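PDB 5DTE: monosaccharide-transporting ATPase from Actinobacillus succinogenes, which probably serves as the periplasmic sugar-binding component of an ABC transporter and holds a molecule of D-allose in its ligand pocket. Local coordinates for residues G109-A121 with A127-F139. Sequence-based numbering, arbitrary orientation.
Sequences GIPIIDLDVRLDA and AGLKFNYVGVDNF. With ALL (beta-D-allopyranose), chain E.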
loop_
_atom_site.group_PDB
_atom_site.type_symbol
_atom_site.label_atom_id
_atom_site.label_comp_id
_atom_site.label_asym_id
_atom_site.label_seq_id
_atom_site.Cartn_x
_atom_site.Cartn_y
_atom_site.Cartn_z
ATOM N N GLY A 109 -14.769 24.501 3.467
ATOM C CA GLY A 109 -15.928 23.693 3.807
ATOM C C GLY A 109 -16.137 22.509 2.885
ATOM O O GLY A 109 -17.266 22.065 2.671
ATOM N N ILE A 110 -15.031 22.011 2.339
ATOM C CA ILE A 110 -15.009 20.819 1.499
ATOM C C ILE A 110 -14.519 19.608 2.296
ATOM O O ILE A 110 -13.379 19.593 2.766
ATOM C CB ILE A 110 -14.083 21.019 0.275
ATOM C CG1 ILE A 110 -14.474 22.278 -0.499
ATOM C CG2 ILE A 110 -14.061 19.769 -0.623
ATOM C CD1 ILE A 110 -13.694 22.469 -1.812
ATOM N N PRO A 111 -15.388 18.609 2.496
ATOM C CA PRO A 111 -14.935 17.365 3.128
ATOM C C PRO A 111 -13.796 16.705 2.349
ATOM O O PRO A 111 -13.711 16.842 1.127
ATOM C CB PRO A 111 -16.185 16.480 3.121
ATOM C CG PRO A 111 -17.320 17.343 2.618
ATOM C CD PRO A 111 -16.846 18.759 2.574
ATOM N N ILE A 112 -12.928 15.991 3.054
ATOM C CA ILE A 112 -11.735 15.479 2.429
ATOM C C ILE A 112 -11.233 14.235 3.157
ATOM O O ILE A 112 -11.053 14.232 4.371
ATOM C CB ILE A 112 -10.640 16.579 2.380
ATOM C CG1 ILE A 112 -9.376 16.065 1.692
ATOM C CG2 ILE A 112 -10.314 17.114 3.770
ATOM C CD1 ILE A 112 -8.378 17.160 1.359
ATOM N N ILE A 113 -11.023 13.175 2.392
ATOM C CA ILE A 113 -10.638 11.874 2.927
ATOM C C ILE A 113 -9.191 11.548 2.615
ATOM O O ILE A 113 -8.789 11.496 1.458
ATOM C CB ILE A 113 -11.517 10.716 2.354
ATOM C CG1 ILE A 113 -12.998 10.960 2.637
ATOM C CG2 ILE A 113 -11.081 9.387 2.928
ATOM C CD1 ILE A 113 -13.270 11.578 4.019
ATOM N N ASP A 114 -8.414 11.305 3.656
ATOM C CA ASP A 114 -7.036 10.892 3.488
ATOM C C ASP A 114 -6.987 9.363 3.263
ATOM O O ASP A 114 -7.173 8.577 4.194
ATOM C CB ASP A 114 -6.230 11.348 4.711
ATOM C CG ASP A 114 -4.907 10.629 4.856
ATOM O OD1 ASP A 114 -4.278 10.339 3.821
ATOM O OD2 ASP A 114 -4.499 10.350 6.012
ATOM N N LEU A 115 -6.754 8.953 2.015
ATOM C CA LEU A 115 -6.710 7.530 1.645
ATOM C C LEU A 115 -5.277 6.997 1.587
ATOM O O LEU A 115 -4.359 7.748 1.286
ATOM C CB LEU A 115 -7.405 7.312 0.288
ATOM C CG LEU A 115 -7.485 5.927 -0.372
ATOM C CD1 LEU A 115 -8.342 4.977 0.452
ATOM C CD2 LEU A 115 -8.052 6.030 -1.784
ATOM N N ASP A 116 -5.110 5.710 1.901
ATOM C CA ASP A 116 -3.845 4.942 1.781
ATOM C C ASP A 116 -2.693 5.343 2.714
ATOM O O ASP A 116 -2.381 4.625 3.670
ATOM C CB ASP A 116 -3.314 4.984 0.336
ATOM C CG ASP A 116 -2.128 4.036 0.115
ATOM O OD1 ASP A 116 -2.159 2.894 0.636
ATOM O OD2 ASP A 116 -1.164 4.434 -0.577
ATOM N N VAL A 117 -2.034 6.455 2.397
ATOM C CA VAL A 117 -0.893 6.934 3.167
ATOM C C VAL A 117 -1.378 7.888 4.259
ATOM O O VAL A 117 -2.100 8.839 3.982
ATOM C CB VAL A 117 0.138 7.617 2.247
ATOM C CG1 VAL A 117 1.205 8.341 3.059
ATOM C CG2 VAL A 117 0.769 6.586 1.284
ATOM N N ARG A 118 -1.008 7.612 5.507
ATOM C CA ARG A 118 -1.577 8.352 6.633
ATOM C C ARG A 118 -0.743 9.565 7.009
ATOM O O ARG A 118 0.486 9.459 7.197
ATOM C CB ARG A 118 -1.739 7.444 7.850
ATOM C CG ARG A 118 -2.559 8.065 8.976
ATOM C CD ARG A 118 -2.751 7.085 10.146
ATOM N NE ARG A 118 -2.911 7.772 11.428
ATOM C CZ ARG A 118 -4.045 8.329 11.847
ATOM N NH1 ARG A 118 -4.091 8.944 13.024
ATOM N NH2 ARG A 118 -5.132 8.282 11.088
ATOM N N LEU A 119 -1.426 10.712 7.113
ATOM C CA LEU A 119 -0.804 11.974 7.529
ATOM C C LEU A 119 -0.242 11.887 8.967
ATOM O O LEU A 119 -0.786 11.183 9.819
ATOM C CB LEU A 119 -1.802 13.140 7.429
ATOM C CG LEU A 119 -2.503 13.545 6.119
ATOM C CD1 LEU A 119 -3.290 14.833 6.321
ATOM C CD2 LEU A 119 -1.551 13.699 4.952
ATOM N N ASP A 120 0.851 12.604 9.223
ATOM C CA ASP A 120 1.488 12.604 10.539
ATOM C C ASP A 120 0.502 13.047 11.616
ATOM O O ASP A 120 0.006 14.171 11.572
ATOM C CB ASP A 120 2.711 13.524 10.540
ATOM C CG ASP A 120 3.806 13.037 11.465
ATOM O OD1 ASP A 120 4.290 11.902 11.265
ATOM O OD2 ASP A 120 4.180 13.789 12.392
ATOM N N ALA A 121 0.210 12.167 12.571
ATOM C CA ALA A 121 -0.770 12.476 13.604
ATOM C C ALA A 121 -0.302 13.609 14.506
ATOM O O ALA A 121 -1.028 14.585 14.714
ATOM C CB ALA A 121 -1.074 11.250 14.423
ATOM N N ALA A 127 -1.199 21.531 14.417
ATOM C CA ALA A 127 -1.770 22.579 13.581
ATOM C C ALA A 127 -3.289 22.695 13.693
ATOM O O ALA A 127 -3.920 23.323 12.841
ATOM C CB ALA A 127 -1.378 22.339 12.141
ATOM N N GLY A 128 -3.877 22.087 14.724
ATOM C CA GLY A 128 -5.314 22.177 14.959
ATOM C C GLY A 128 -6.175 21.469 13.918
ATOM O O GLY A 128 -7.386 21.702 13.837
ATOM N N LEU A 129 -5.547 20.592 13.133
ATOM C CA LEU A 129 -6.219 19.907 12.041
ATOM C C LEU A 129 -6.949 18.634 12.458
ATOM O O LEU A 129 -6.361 17.737 13.062
ATOM C CB LEU A 129 -5.209 19.565 10.954
ATOM C CG LEU A 129 -5.803 18.841 9.750
ATOM C CD1 LEU A 129 -6.672 19.801 8.944
ATOM C CD2 LEU A 129 -4.694 18.241 8.893
ATOM N N LYS A 130 -8.237 18.564 12.131
ATOM C CA LYS A 130 -8.989 17.321 12.225
ATOM C C LYS A 130 -9.084 16.715 10.830
ATOM O O LYS A 130 -9.557 17.372 9.894
ATOM C CB LYS A 130 -10.384 17.551 12.797
ATOM C CG LYS A 130 -10.438 18.380 14.075
ATOM C CD LYS A 130 -9.382 17.999 15.104
ATOM C CE LYS A 130 -9.453 18.938 16.305
ATOM N NZ LYS A 130 -8.303 18.812 17.244
ATOM N N PHE A 131 -8.616 15.480 10.681
ATOM C CA PHE A 131 -8.630 14.832 9.377
ATOM C C PHE A 131 -9.043 13.379 9.493
ATOM O O PHE A 131 -8.926 12.774 10.554
ATOM C CB PHE A 131 -7.262 14.938 8.719
ATOM C CG PHE A 131 -6.255 13.959 9.254
ATOM C CD1 PHE A 131 -5.902 12.832 8.522
ATOM C CD2 PHE A 131 -5.659 14.161 10.483
ATOM C CE1 PHE A 131 -4.967 11.921 9.012
ATOM C CE2 PHE A 131 -4.726 13.259 10.972
ATOM C CZ PHE A 131 -4.379 12.135 10.234
ATOM N N ASN A 132 -9.520 12.811 8.394
ATOM C CA ASN A 132 -10.101 11.476 8.430
ATOM C C ASN A 132 -9.391 10.526 7.474
ATOM O O ASN A 132 -9.301 10.815 6.283
ATOM C CB ASN A 132 -11.589 11.563 8.092
ATOM C CG ASN A 132 -12.313 12.623 8.910
ATOM O OD1 ASN A 132 -12.777 12.361 10.023
ATOM N ND2 ASN A 132 -12.406 13.836 8.360
ATOM N N TYR A 133 -8.886 9.402 7.991
ATOM C CA TYR A 133 -8.129 8.429 7.181
ATOM C C TYR A 133 -8.936 7.172 6.887
ATOM O O TYR A 133 -9.855 6.816 7.631
ATOM C CB TYR A 133 -6.807 8.062 7.885
ATOM C CG TYR A 133 -5.960 6.896 7.316
ATOM C CD1 TYR A 133 -5.148 7.059 6.188
ATOM C CD2 TYR A 133 -5.922 5.655 7.965
ATOM C CE1 TYR A 133 -4.356 6.006 5.704
ATOM C CE2 TYR A 133 -5.143 4.610 7.493
ATOM C CZ TYR A 133 -4.357 4.777 6.365
ATOM O OH TYR A 133 -3.583 3.701 5.913
ATOM N N VAL A 134 -8.591 6.525 5.776
ATOM C CA VAL A 134 -9.085 5.192 5.438
ATOM C C VAL A 134 -7.936 4.370 4.856
ATOM O O VAL A 134 -7.340 4.792 3.860
ATOM C CB VAL A 134 -10.236 5.244 4.412
ATOM C CG1 VAL A 134 -10.583 3.832 3.911
ATOM C CG2 VAL A 134 -11.441 5.919 5.003
ATOM N N GLY A 135 -7.621 3.219 5.467
ATOM C CA GLY A 135 -6.587 2.335 4.933
ATOM C C GLY A 135 -6.525 0.929 5.500
ATOM O O GLY A 135 -7.532 0.220 5.548
ATOM N N VAL A 136 -5.319 0.523 5.885
ATOM C CA VAL A 136 -5.073 -0.702 6.656
ATOM C C VAL A 136 -3.936 -0.484 7.667
ATOM O O VAL A 136 -3.167 0.476 7.566
ATOM C CB VAL A 136 -4.704 -1.939 5.770
ATOM C CG1 VAL A 136 -5.935 -2.525 5.110
ATOM C CG2 VAL A 136 -3.615 -1.618 4.748
ATOM N N ASP A 137 -3.856 -1.362 8.663
ATOM C CA ASP A 137 -2.689 -1.416 9.530
ATOM C C ASP A 137 -1.573 -2.082 8.740
ATOM O O ASP A 137 -1.587 -3.295 8.550
ATOM C CB ASP A 137 -2.999 -2.191 10.816
ATOM C CG ASP A 137 -2.157 -1.740 11.993
ATOM O OD1 ASP A 137 -0.958 -1.478 11.799
ATOM O OD2 ASP A 137 -2.700 -1.636 13.114
ATOM N N ASN A 138 -0.630 -1.292 8.237
ATOM C CA ASN A 138 0.433 -1.858 7.414
ATOM C C ASN A 138 1.457 -2.558 8.294
ATOM O O ASN A 138 2.144 -3.474 7.851
ATOM C CB ASN A 138 1.093 -0.788 6.541
ATOM C CG ASN A 138 0.156 -0.242 5.465
ATOM O OD1 ASN A 138 -0.477 -0.996 4.728
ATOM N ND2 ASN A 138 0.060 1.072 5.381
ATOM N N PHE A 139 1.530 -2.149 9.556
ATOM C CA PHE A 139 2.414 -2.813 10.517
ATOM C C PHE A 139 1.957 -4.233 10.723
ATOM O O PHE A 139 2.738 -5.186 10.575
ATOM C CB PHE A 139 2.433 -2.077 11.854
ATOM C CG PHE A 139 3.277 -2.738 12.910
ATOM C CD1 PHE A 139 4.622 -2.415 13.043
ATOM C CD2 PHE A 139 2.711 -3.649 13.801
ATOM C CE1 PHE A 139 5.394 -3.002 14.035
ATOM C CE2 PHE A 139 3.469 -4.241 14.803
ATOM C CZ PHE A 139 4.814 -3.927 14.918
HETATM C C1 ALL E . 1.565 1.934 -0.900
HETATM C C2 ALL E . 0.281 1.159 -1.127
HETATM C C3 ALL E . 0.461 0.029 -2.071
HETATM C C4 ALL E . 1.214 0.422 -3.303
HETATM C C5 ALL E . 2.547 1.011 -2.873
HETATM C C6 ALL E . 3.488 1.268 -4.006
HETATM O O1 ALL E . 1.330 3.104 -0.218
HETATM O O2 ALL E . -0.134 0.620 0.146
HETATM O O3 ALL E . 1.225 -1.022 -1.400
HETATM O O4 ALL E . 1.417 -0.723 -4.144
HETATM O O5 ALL E . 2.256 2.261 -2.182
HETATM O O6 ALL E . 3.031 2.377 -4.749
#
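In the beta-alpha-beta crossover of strand 112-115, helix 121-126 and strand 132-135, Asp-114 N donates to Asn-132 O (2.8 Å), and Asp-114 O accepts Val-134 N. Val-134 O then takes Asp-116 N (3.1 Å), which extends this parallel ladder to the C-terminal end of strand 112-115, where Asp-116 turns its carboxylate to the sugar. Asp-116 OD2 accepts O1 of beta-D-allopyranose (2.8 Å), and its OD1 accepts O2. The arrangement illustrates how periplasmic sugar-binding proteins of this family place ligand-binding residues in loops at the C-terminal ends of parallel strands. Tyr-133 braces that loop: its hydroxyl donates to Asp-116 O (2.7 Å) from above the carbonyl plane, and Asn-170 ND2 gives the same oxygen a second bond. With CG anti to the backbone N (chi1 171°), the tyrosine ring lies alongside residues 116-118, and Arg-118 CB sits over one face, 3.9 Å from the centroid. The arginine chain runs extended across this ring as far as NE; the guanidinium then turns, and its NH2 lies near Tyr-133 CB, while Phe-131 CZ lies over one guanidinium face, toward the rim. Leu-119 CB makes an off-centre CH-pi contact, 4.2 Å from the Phe-131 centroid. Asp-114 OD2 meets the edge of Phe-131 and accepts Leu-119 N (3.3 Å), tying the loop back to its own strand. On the face opposite Asp-114 and Tyr-133, Ile-113 CG2 touches Val-134 CG2, and Val-134 also meets helix 272-287.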